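PDB 6ELV: polyphenol oxidase, chloroplastic from Malus domestica, which catalyses, as the full-length enzyme, the oxidation of mono- and o-diphenols to o-diquinones, the crystallised part being its C-terminal domain. Local coordinates for residues Gly22-Thr27 / Val124-Pro129; Asp44-Leu49 / Gly107-Leu112; Ile54-Asp59 / Gly85-Val90; Asp65-Asp70 / Asp79-Ala84. All coordinates share one frame; numbering follows the deposited sequence.

Interaction 1 (Gly22-Thr27 / Val124-Pro129); sequences GSKIST and VVTLVP
K24 has CG opposite the backbone N (chi1 179°) and an extended chi2 (166°), which lays its CG and CD along T126 and V128. The K24 side chain crosses that of T126 at a slant, CG of K24 3.7 Å from CG2 of T126, while CD of K24 runs beside V128, 3.8 Å from its CG2. On the same face S26 CB lies 3.6 Å from T126 OG1; this is a non-hydrogen-bonded pair. It is flanked by two hydrogen-bonded pairs, I25 with L127 (I25 N to L127 O 3.1 Å, L127 N to I25 O 2.9 Å) and T27 with V125, each closed by reciprocal N-H...O bonds. At the end of the pairing the proline ring of P129 rests on the S23 peptide, with CD 3.5 Å from S23 O. An alanine here, lacking CG and CD, is likely to leave the S23 carbonyl without its apolar neighbour and the loop before I25 freer to shift. T27 OG1 bonds to V12 O, and T27 and L127 on the other face pack on I139. The axes approach to 4.6 Å at 159°, the geometry of neighbouring antiparallel strands in a sheet whose I25/T27/V125/L127 face packs against a second sheet, as in a beta sandwich.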
# COMPACT_ATOMS: atom_id res chain seq x y z
N GLY A 22 2.66 -0.11 13.68
CA GLY A 22 3.37 -0.85 14.71
C GLY A 22 3.29 -2.35 14.57
O GLY A 22 3.99 -3.08 15.28
N SER A 23 2.46 -2.83 13.65
CA SER A 23 2.27 -4.25 13.40
C SER A 23 1.72 -4.38 11.98
O SER A 23 1.34 -3.39 11.34
CB SER A 23 1.30 -4.84 14.42
OG SER A 23 1.38 -6.25 14.45
N LYS A 24 1.67 -5.62 11.48
CA LYS A 24 1.11 -5.88 10.16
C LYS A 24 -0.38 -5.55 10.15
O LYS A 24 -1.13 -5.96 11.05
CB LYS A 24 1.34 -7.33 9.79
CG LYS A 24 0.77 -7.73 8.44
CD LYS A 24 1.33 -9.07 7.98
CE LYS A 24 0.59 -10.25 8.54
NZ LYS A 24 0.85 -11.44 7.67
N ILE A 25 -0.82 -4.81 9.13
CA ILE A 25 -2.22 -4.46 8.97
C ILE A 25 -2.61 -4.69 7.52
O ILE A 25 -1.79 -4.71 6.61
CB ILE A 25 -2.52 -3.00 9.35
CG1 ILE A 25 -1.76 -2.06 8.42
CG2 ILE A 25 -2.21 -2.75 10.81
CD1 ILE A 25 -2.42 -0.75 8.20
N SER A 26 -3.91 -4.85 7.31
CA SER A 26 -4.44 -4.90 5.96
C SER A 26 -5.65 -3.99 5.86
O SER A 26 -6.29 -3.64 6.86
CB SER A 26 -4.79 -6.33 5.54
OG SER A 26 -5.87 -6.84 6.30
N THR A 27 -5.94 -3.58 4.64
CA THR A 27 -7.02 -2.64 4.39
C THR A 27 -7.56 -2.85 2.98
O THR A 27 -6.81 -3.19 2.06
CB THR A 27 -6.50 -1.21 4.62
OG1 THR A 27 -7.59 -0.28 4.65
CG2 THR A 27 -5.45 -0.78 3.59
N VAL A 124 -7.13 -6.00 -1.38
CA VAL A 124 -6.62 -5.86 -0.02
C VAL A 124 -5.13 -5.56 -0.08
O VAL A 124 -4.36 -6.31 -0.69
CB VAL A 124 -6.89 -7.13 0.80
CG1 VAL A 124 -6.22 -7.02 2.17
CG2 VAL A 124 -8.39 -7.34 0.96
N VAL A 125 -4.73 -4.48 0.59
CA VAL A 125 -3.33 -4.09 0.70
C VAL A 125 -2.88 -4.38 2.12
O VAL A 125 -3.54 -3.97 3.09
CB VAL A 125 -3.15 -2.60 0.37
CG1 VAL A 125 -1.69 -2.18 0.57
CG2 VAL A 125 -3.57 -2.35 -1.09
N THR A 126 -1.75 -5.07 2.25
CA THR A 126 -1.16 -5.41 3.53
C THR A 126 0.16 -4.66 3.66
O THR A 126 0.99 -4.69 2.75
CB THR A 126 -0.92 -6.93 3.61
OG1 THR A 126 -2.17 -7.62 3.51
CG2 THR A 126 -0.28 -7.33 4.93
N LEU A 127 0.35 -4.00 4.80
CA LEU A 127 1.59 -3.31 5.13
C LEU A 127 2.26 -4.06 6.26
O LEU A 127 1.64 -4.30 7.31
CB LEU A 127 1.31 -1.86 5.54
CG LEU A 127 0.50 -1.01 4.56
CD1 LEU A 127 0.39 0.40 5.09
CD2 LEU A 127 1.15 -1.00 3.20
N VAL A 128 3.52 -4.43 6.06
CA VAL A 128 4.27 -5.28 6.97
C VAL A 128 5.47 -4.51 7.48
O VAL A 128 6.48 -4.38 6.78
CB VAL A 128 4.73 -6.57 6.27
CG1 VAL A 128 5.38 -7.50 7.27
CG2 VAL A 128 3.57 -7.27 5.54
N PRO A 129 5.42 -3.97 8.69
CA PRO A 129 6.58 -3.24 9.20
C PRO A 129 7.70 -4.22 9.51
O PRO A 129 7.48 -5.32 10.05
CB PRO A 129 6.05 -2.55 10.47
CG PRO A 129 4.96 -3.46 10.94
CD PRO A 129 4.31 -4.00 9.67

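Interaction 2 (Asp44-Leu49 / Gly107-Leu112); sequences DEEEIL and GLTDLL
E47 and L108 form the tight part: L108 N meets E47 O at 2.8 Å, nearly in line with the E47 C=O bond, and E47 N donates to T109 OG1 at 3.0 Å, nearly linearly (168°). A water joins E47 OE1 and T109 OG1. On the buried side L49 CB lies 3.9 Å from L108 CD1, and both leucines pack on I141. The L112 side chain crosses that of E47 at about a right angle, its CD1 3.7 Å from E47 OE1, while a salt bridge to R31 holds E47 OE2. The other side is exposed and watery. E46 bends at chi2 (70°), which swings its carboxylate back over the first turn of helix 109-115; T109 N reaches OE2 at 3.0 Å from above the carboxylate plane. One water donates to E46 OE2 at 2.7 Å and accepts from D110 N at 2.8 Å; another, 2.6 Å from E46 OE1, bonds D110 OD2 weakly. An acid that takes the N-H of T109 directly and that of D110 through a water should gain from the helix dipole, so E46 probably favours its charged form, though the nearby D110 carboxylate would work against this.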
# COMPACT_ATOMS: atom_id res chain seq x y z
N ASP A 44 -3.75 0.72 -21.17
CA ASP A 44 -2.35 1.00 -21.49
C ASP A 44 -1.74 2.04 -20.57
O ASP A 44 -0.71 2.64 -20.91
CB ASP A 44 -2.19 1.38 -22.96
CG ASP A 44 -2.53 0.23 -23.88
OD1 ASP A 44 -1.78 -0.77 -23.87
OD2 ASP A 44 -3.55 0.32 -24.60
N GLU A 45 -2.36 2.28 -19.42
CA GLU A 45 -1.80 3.13 -18.38
C GLU A 45 -1.56 2.25 -17.17
O GLU A 45 -2.29 1.29 -16.93
CB GLU A 45 -2.80 4.23 -17.98
CG GLU A 45 -3.18 5.20 -19.09
CD GLU A 45 -4.20 6.23 -18.62
OE1 GLU A 45 -5.11 6.58 -19.41
OE2 GLU A 45 -4.10 6.68 -17.46
N GLU A 46 -0.52 2.55 -16.40
CA GLU A 46 -0.26 1.77 -15.19
C GLU A 46 -1.25 2.15 -14.10
O GLU A 46 -1.51 3.34 -13.86
CB GLU A 46 1.16 2.04 -14.71
CG GLU A 46 1.58 1.16 -13.55
CD GLU A 46 1.79 -0.29 -13.94
OE1 GLU A 46 2.21 -0.53 -15.09
OE2 GLU A 46 1.55 -1.17 -13.09
N GLU A 47 -1.79 1.14 -13.43
CA GLU A 47 -2.62 1.36 -12.25
C GLU A 47 -1.68 1.37 -11.05
O GLU A 47 -0.94 0.41 -10.83
CB GLU A 47 -3.63 0.21 -12.17
CG GLU A 47 -4.69 0.38 -11.11
CD GLU A 47 -5.83 -0.62 -11.19
OE1 GLU A 47 -5.94 -1.34 -12.21
OE2 GLU A 47 -6.60 -0.71 -10.22
N ILE A 48 -1.70 2.47 -10.30
CA ILE A 48 -0.67 2.76 -9.31
C ILE A 48 -1.26 2.76 -7.90
O ILE A 48 -2.22 3.48 -7.62
CB ILE A 48 -0.00 4.12 -9.62
CG1 ILE A 48 0.59 4.04 -11.04
CG2 ILE A 48 1.02 4.48 -8.55
CD1 ILE A 48 1.69 4.93 -11.35
N LEU A 49 -0.65 1.97 -7.00
CA LEU A 49 -0.94 2.04 -5.57
C LEU A 49 -0.10 3.16 -4.97
O LEU A 49 1.12 3.19 -5.14
CB LEU A 49 -0.56 0.71 -4.93
CG LEU A 49 -0.75 0.57 -3.43
CD1 LEU A 49 -2.21 0.75 -3.05
CD2 LEU A 49 -0.25 -0.79 -2.98
N GLY A 107 3.50 -0.08 -8.97
CA GLY A 107 2.67 -0.51 -10.10
C GLY A 107 1.91 -1.79 -9.79
O GLY A 107 2.48 -2.77 -9.27
N LEU A 108 0.61 -1.79 -10.13
CA LEU A 108 -0.27 -2.93 -9.85
C LEU A 108 -0.76 -3.69 -11.07
O LEU A 108 -1.34 -4.76 -10.90
CB LEU A 108 -1.53 -2.48 -9.10
CG LEU A 108 -1.34 -1.92 -7.71
CD1 LEU A 108 -2.72 -1.69 -7.12
CD2 LEU A 108 -0.52 -2.85 -6.82
N THR A 109 -0.59 -3.18 -12.29
CA THR A 109 -1.28 -3.78 -13.43
C THR A 109 -0.92 -5.25 -13.60
O THR A 109 -1.80 -6.12 -13.70
CB THR A 109 -1.03 -2.95 -14.69
OG1 THR A 109 -1.67 -1.67 -14.51
CG2 THR A 109 -1.60 -3.64 -15.92
N ASP A 110 0.38 -5.57 -13.65
CA ASP A 110 0.77 -6.97 -13.79
C ASP A 110 0.37 -7.79 -12.57
O ASP A 110 -0.07 -8.94 -12.70
CB ASP A 110 2.28 -7.09 -14.03
CG ASP A 110 2.73 -6.47 -15.33
OD1 ASP A 110 2.01 -6.62 -16.35
OD2 ASP A 110 3.81 -5.84 -15.34
N LEU A 111 0.54 -7.22 -11.38
CA LEU A 111 0.20 -7.94 -10.16
C LEU A 111 -1.26 -8.38 -10.18
O LEU A 111 -1.58 -9.52 -9.82
CB LEU A 111 0.51 -7.06 -8.95
CG LEU A 111 0.38 -7.72 -7.57
CD1 LEU A 111 1.21 -6.98 -6.54
CD2 LEU A 111 -1.06 -7.77 -7.08
N LEU A 112 -2.17 -7.49 -10.58
CA LEU A 112 -3.59 -7.85 -10.57
C LEU A 112 -3.87 -8.98 -11.54
O LEU A 112 -4.72 -9.84 -11.28
CB LEU A 112 -4.45 -6.63 -10.89
CG LEU A 112 -4.39 -5.51 -9.86
CD1 LEU A 112 -5.28 -4.36 -10.26
CD2 LEU A 112 -4.70 -6.00 -8.44
O HOH W 1 2.43 -3.62 -13.69
O HOH W 2 3.06 -2.69 -16.30
O HOH W 3 -4.44 -2.42 -14.19

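Interaction 3 (Ile54-Asp59 / Gly85-Val90); sequences IEFDRD and GSFVSV
Strands 54-57, bearing I54 and F56, and 85-89, bearing F87 and S89, run in roughly the same direction (29°) with axes 10.3 Å apart, too far for backbone pairing, so the two strands touch directly through side chains. F56 and F87 come from opposite directions: F56 CE1 is 3.5 Å from F87 CZ, the centroids are 5.6 Å apart and the planes stand at 60°, an oblique pairing. F56 gets there with CG between the backbone N and the carbonyl carbon (chi1 53°). I54 covers one face of F87, its CG2 methyl 4.1 Å from the ring centroid in a CH-pi contact, and F87 also meets the ring of F64. On the CE2-CZ side of the F56 ring, CE2 lies 3.3 Å from S89 OG. Replacing F56 by an alanine would probably open a gap between the two sheets, depriving F87 CZ and the S89 side chain of the ring they lean on. M100 packs against both F56 and S89. A water sits 2.6 Å from S89 OG and 2.8 Å from R58 O, bridging the segments. The contact is therefore chiefly hydrophobic and aromatic, with no direct hydrogen bond across it, and the polar S89 hydroxyl in this buried place is met by water.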
# COMPACT_ATOMS: atom_id res chain seq x y z
N ILE A 54 3.80 9.20 4.35
CA ILE A 54 4.73 8.36 5.10
C ILE A 54 5.65 9.27 5.89
O ILE A 54 6.39 10.07 5.31
CB ILE A 54 5.53 7.47 4.14
CG1 ILE A 54 4.61 6.59 3.30
CG2 ILE A 54 6.57 6.65 4.89
CD1 ILE A 54 5.35 5.87 2.18
N GLU A 55 5.62 9.16 7.22
CA GLU A 55 6.33 10.12 8.05
C GLU A 55 7.08 9.42 9.17
O GLU A 55 6.54 8.52 9.82
CB GLU A 55 5.37 11.14 8.62
CG GLU A 55 6.05 12.29 9.27
CD GLU A 55 5.06 13.32 9.73
OE1 GLU A 55 4.25 13.77 8.90
OE2 GLU A 55 5.07 13.63 10.94
N PHE A 56 8.31 9.86 9.40
CA PHE A 56 9.20 9.20 10.36
C PHE A 56 10.37 10.13 10.64
O PHE A 56 10.62 11.09 9.90
CB PHE A 56 9.72 7.86 9.82
CG PHE A 56 10.35 7.98 8.46
CD1 PHE A 56 9.59 7.94 7.30
CD2 PHE A 56 11.72 8.19 8.35
CE1 PHE A 56 10.18 8.09 6.07
CE2 PHE A 56 12.32 8.33 7.11
CZ PHE A 56 11.54 8.29 5.97
N ASP A 57 11.08 9.85 11.72
CA ASP A 57 12.30 10.58 12.04
C ASP A 57 13.42 10.10 11.13
O ASP A 57 13.66 8.90 11.00
CB ASP A 57 12.71 10.35 13.49
CG ASP A 57 11.88 11.13 14.50
OD1 ASP A 57 10.93 11.83 14.12
OD2 ASP A 57 12.18 11.01 15.70
N ARG A 58 14.16 11.04 10.54
CA ARG A 58 15.20 10.69 9.58
C ARG A 58 16.32 9.86 10.20
O ARG A 58 16.96 9.08 9.48
CB ARG A 58 15.77 11.94 8.93
CG ARG A 58 14.79 12.58 7.97
CD ARG A 58 15.30 13.94 7.49
NE ARG A 58 14.35 14.60 6.61
CZ ARG A 58 14.39 14.58 5.28
NH1 ARG A 58 15.37 13.96 4.65
NH2 ARG A 58 13.45 15.20 4.58
N ASP A 59 16.57 9.98 11.51
CA ASP A 59 17.62 9.21 12.16
C ASP A 59 17.19 7.80 12.55
O ASP A 59 17.95 7.09 13.22
CB ASP A 59 18.23 9.96 13.36
CG ASP A 59 17.24 10.23 14.48
OD1 ASP A 59 16.14 9.64 14.51
OD2 ASP A 59 17.58 11.04 15.36
N GLY A 85 6.07 -4.33 -3.31
CA GLY A 85 7.17 -3.40 -3.17
C GLY A 85 7.43 -3.09 -1.72
O GLY A 85 6.77 -3.62 -0.83
N SER A 86 8.41 -2.22 -1.49
CA SER A 86 8.84 -1.89 -0.14
C SER A 86 9.19 -0.42 -0.07
O SER A 86 9.62 0.18 -1.05
CB SER A 86 10.12 -2.63 0.27
OG SER A 86 9.95 -4.02 0.21
N PHE A 87 9.02 0.15 1.12
CA PHE A 87 9.54 1.46 1.44
C PHE A 87 10.74 1.29 2.36
O PHE A 87 10.65 0.58 3.37
CB PHE A 87 8.52 2.32 2.18
CG PHE A 87 9.08 3.65 2.56
CD1 PHE A 87 9.20 4.64 1.60
CD2 PHE A 87 9.58 3.87 3.83
CE1 PHE A 87 9.77 5.84 1.92
CE2 PHE A 87 10.15 5.07 4.15
CZ PHE A 87 10.25 6.06 3.20
N VAL A 88 11.85 1.95 2.04
CA VAL A 88 13.07 1.90 2.84
C VAL A 88 13.62 3.31 2.98
O VAL A 88 13.70 4.06 2.00
CB VAL A 88 14.15 1.02 2.17
CG1 VAL A 88 15.46 1.08 2.94
CG2 VAL A 88 13.68 -0.41 2.05
N SER A 89 14.04 3.65 4.20
CA SER A 89 14.84 4.84 4.44
C SER A 89 16.06 4.46 5.26
O SER A 89 15.95 3.74 6.25
CB SER A 89 14.03 5.90 5.19
OG SER A 89 14.80 7.07 5.37
N VAL A 90 17.23 4.95 4.84
CA VAL A 90 18.47 4.76 5.59
C VAL A 90 18.63 5.95 6.54
O VAL A 90 18.30 7.09 6.17
CB VAL A 90 19.68 4.52 4.66
CG1 VAL A 90 20.03 5.73 3.92
CG2 VAL A 90 20.92 4.02 5.42
O HOH W 4 15.49 7.21 7.92

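Interaction 4 (Asp65-Asp70 / Asp79-Ala84); sequences DVYVND and DKTEFA. With CA (calcium ion), chain B.
T81, which packs on Y67 and N69, sends two donors to one oxygen: D79 OD1 takes T81 N at 2.8 Å, nearly along its C-O axis, and T81 OG1 at 2.6 Å on its syn lone pair. The first bond makes an Asx turn. With OG1 between its own backbone N and carbonyl carbon (chi1 67°), T81 can bring both donors to the same acceptor, while its CG2 methyl goes the other way, to 3.5 Å from N69 OD1. From this turn the chain enters the strand, where E82 pairs with V68 through reciprocal bonds (V68 N to E82 O 2.9 Å), and A84 N donates to V66 O at 2.8 Å. These bonds join the arms of a beta hairpin, strands 62-70 and 82-89, linked by a long loop. Y67 and F83, a non-hydrogen-bonded pair, lie between the V68-E82 pair and the A84 N to V66 O bond, and their rings form a T-shaped contact: the edge of F83 is presented to the face of Y67, centroids 5.6 Å apart and planes at 70°. F83 CB also lies 3.7 Å from Y67 CE2. On the opposite face of the hairpin V68 and A84 meet, both covered by L111. Where the arms diverge, a water accepts from D70 N and donates to K80 O, and N69 ND2 donates to D70 O from above its carbonyl plane. D70 turns its carboxylate outward to chelate calcium, with OD1 and OD2 each 2.5 Å from the ion; two waters, D72 and D120 also bind it.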
# COMPACT_ATOMS: atom_id res chain seq x y z
N ASP A 65 7.16 -3.55 4.06
CA ASP A 65 6.87 -4.25 2.82
C ASP A 65 5.37 -4.19 2.53
O ASP A 65 4.55 -4.10 3.45
CB ASP A 65 7.36 -5.70 2.88
CG ASP A 65 8.87 -5.80 3.12
OD1 ASP A 65 9.62 -4.86 2.76
OD2 ASP A 65 9.30 -6.83 3.64
N VAL A 66 5.03 -4.21 1.25
CA VAL A 66 3.66 -4.05 0.79
C VAL A 66 3.26 -5.27 -0.02
O VAL A 66 3.99 -5.66 -0.95
CB VAL A 66 3.51 -2.78 -0.06
CG1 VAL A 66 2.05 -2.56 -0.45
CG2 VAL A 66 4.06 -1.57 0.68
N TYR A 67 2.11 -5.84 0.31
CA TYR A 67 1.55 -6.99 -0.39
C TYR A 67 0.11 -6.68 -0.81
O TYR A 67 -0.56 -5.83 -0.22
CB TYR A 67 1.55 -8.25 0.49
CG TYR A 67 2.93 -8.74 0.85
CD1 TYR A 67 3.71 -8.08 1.79
CD2 TYR A 67 3.46 -9.87 0.24
CE1 TYR A 67 4.97 -8.54 2.11
CE2 TYR A 67 4.72 -10.33 0.56
CZ TYR A 67 5.48 -9.65 1.48
OH TYR A 67 6.74 -10.11 1.80
N VAL A 68 -0.36 -7.40 -1.82
CA VAL A 68 -1.74 -7.25 -2.30
C VAL A 68 -2.37 -8.63 -2.42
O VAL A 68 -1.70 -9.59 -2.82
CB VAL A 68 -1.75 -6.51 -3.66
CG1 VAL A 68 -3.16 -6.41 -4.23
CG2 VAL A 68 -1.16 -5.13 -3.51
N ASN A 69 -3.66 -8.72 -2.12
CA ASN A 69 -4.40 -9.96 -2.36
C ASN A 69 -5.81 -9.64 -2.83
O ASN A 69 -6.31 -8.53 -2.65
CB ASN A 69 -4.40 -10.94 -1.17
CG ASN A 69 -5.21 -10.46 0.04
OD1 ASN A 69 -4.66 -9.86 0.96
ND2 ASN A 69 -6.50 -10.79 0.07
N ASP A 70 -6.43 -10.66 -3.40
CA ASP A 70 -7.80 -10.58 -3.89
C ASP A 70 -8.75 -10.37 -2.71
O ASP A 70 -8.70 -11.10 -1.72
CB ASP A 70 -8.10 -11.89 -4.63
CG ASP A 70 -9.43 -11.91 -5.34
OD1 ASP A 70 -10.47 -11.64 -4.69
OD2 ASP A 70 -9.45 -12.26 -6.55
N ASP A 79 -2.67 -17.70 3.38
CA ASP A 79 -2.17 -16.45 2.82
C ASP A 79 -2.01 -16.57 1.31
O ASP A 79 -1.27 -17.42 0.82
CB ASP A 79 -0.82 -16.18 3.48
CG ASP A 79 -0.27 -14.79 3.18
OD1 ASP A 79 -0.25 -14.39 2.00
OD2 ASP A 79 0.16 -14.11 4.13
N LYS A 80 -2.70 -15.69 0.57
CA LYS A 80 -2.58 -15.61 -0.89
C LYS A 80 -2.04 -14.25 -1.33
O LYS A 80 -2.33 -13.78 -2.43
CB LYS A 80 -3.91 -15.94 -1.57
CG LYS A 80 -4.46 -17.32 -1.26
CD LYS A 80 -5.87 -17.48 -1.81
CE LYS A 80 -6.45 -18.84 -1.50
NZ LYS A 80 -6.30 -19.15 -0.05
N THR A 81 -1.24 -13.62 -0.46
CA THR A 81 -0.74 -12.27 -0.71
C THR A 81 0.49 -12.29 -1.60
O THR A 81 1.33 -13.20 -1.54
CB THR A 81 -0.41 -11.53 0.59
OG1 THR A 81 0.70 -12.14 1.24
CG2 THR A 81 -1.59 -11.48 1.53
N GLU A 82 0.60 -11.25 -2.41
CA GLU A 82 1.63 -11.11 -3.43
C GLU A 82 2.42 -9.84 -3.18
O GLU A 82 1.83 -8.76 -3.07
CB GLU A 82 0.96 -11.00 -4.80
CG GLU A 82 1.92 -11.00 -5.94
CD GLU A 82 2.60 -12.33 -6.11
OE1 GLU A 82 2.01 -13.37 -5.73
OE2 GLU A 82 3.75 -12.34 -6.61
N PHE A 83 3.74 -9.97 -3.14
CA PHE A 83 4.61 -8.83 -2.88
C PHE A 83 4.49 -7.79 -3.98
O PHE A 83 4.61 -8.09 -5.17
CB PHE A 83 6.06 -9.33 -2.78
CG PHE A 83 7.06 -8.23 -2.61
CD1 PHE A 83 7.17 -7.55 -1.40
CD2 PHE A 83 7.90 -7.86 -3.65
CE1 PHE A 83 8.10 -6.53 -1.23
CE2 PHE A 83 8.83 -6.83 -3.47
CZ PHE A 83 8.93 -6.18 -2.26
N ALA A 84 4.31 -6.53 -3.57
CA ALA A 84 4.20 -5.40 -4.49
C ALA A 84 5.38 -4.44 -4.43
O ALA A 84 5.65 -3.76 -5.44
CB ALA A 84 2.92 -4.62 -4.22
CA CA B . -11.88 -11.80 -6.79
O HOH W 5 -5.00 -13.15 -3.69
O HOH W 6 -13.86 -12.66 -7.97
O HOH W 7 -11.11 -12.44 -8.98

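Overall arrangement
Interactions 1 and 4 are neighbours in one mixed sheet, their centres 10 Å apart: strand 122-131 lies between 25-30 and 62-70, and T126 N and V128 N probably bond to Y67 O and D65 O. Strand 82-89 extends interaction 4 into interaction 3, about 20 Å away between centres, where it faces strand 48-57 of the second sheet. The start of that same strand enters interaction 2, 23 Å from interaction 3 between centres; its L49 touches V66 and V125. Along the chain interaction 4 is nested within 3, 3 within 2 and 2 within 1, so sequence-distant strands close one compact two-sheet domain, with calcium bound at D70, D72 and D120.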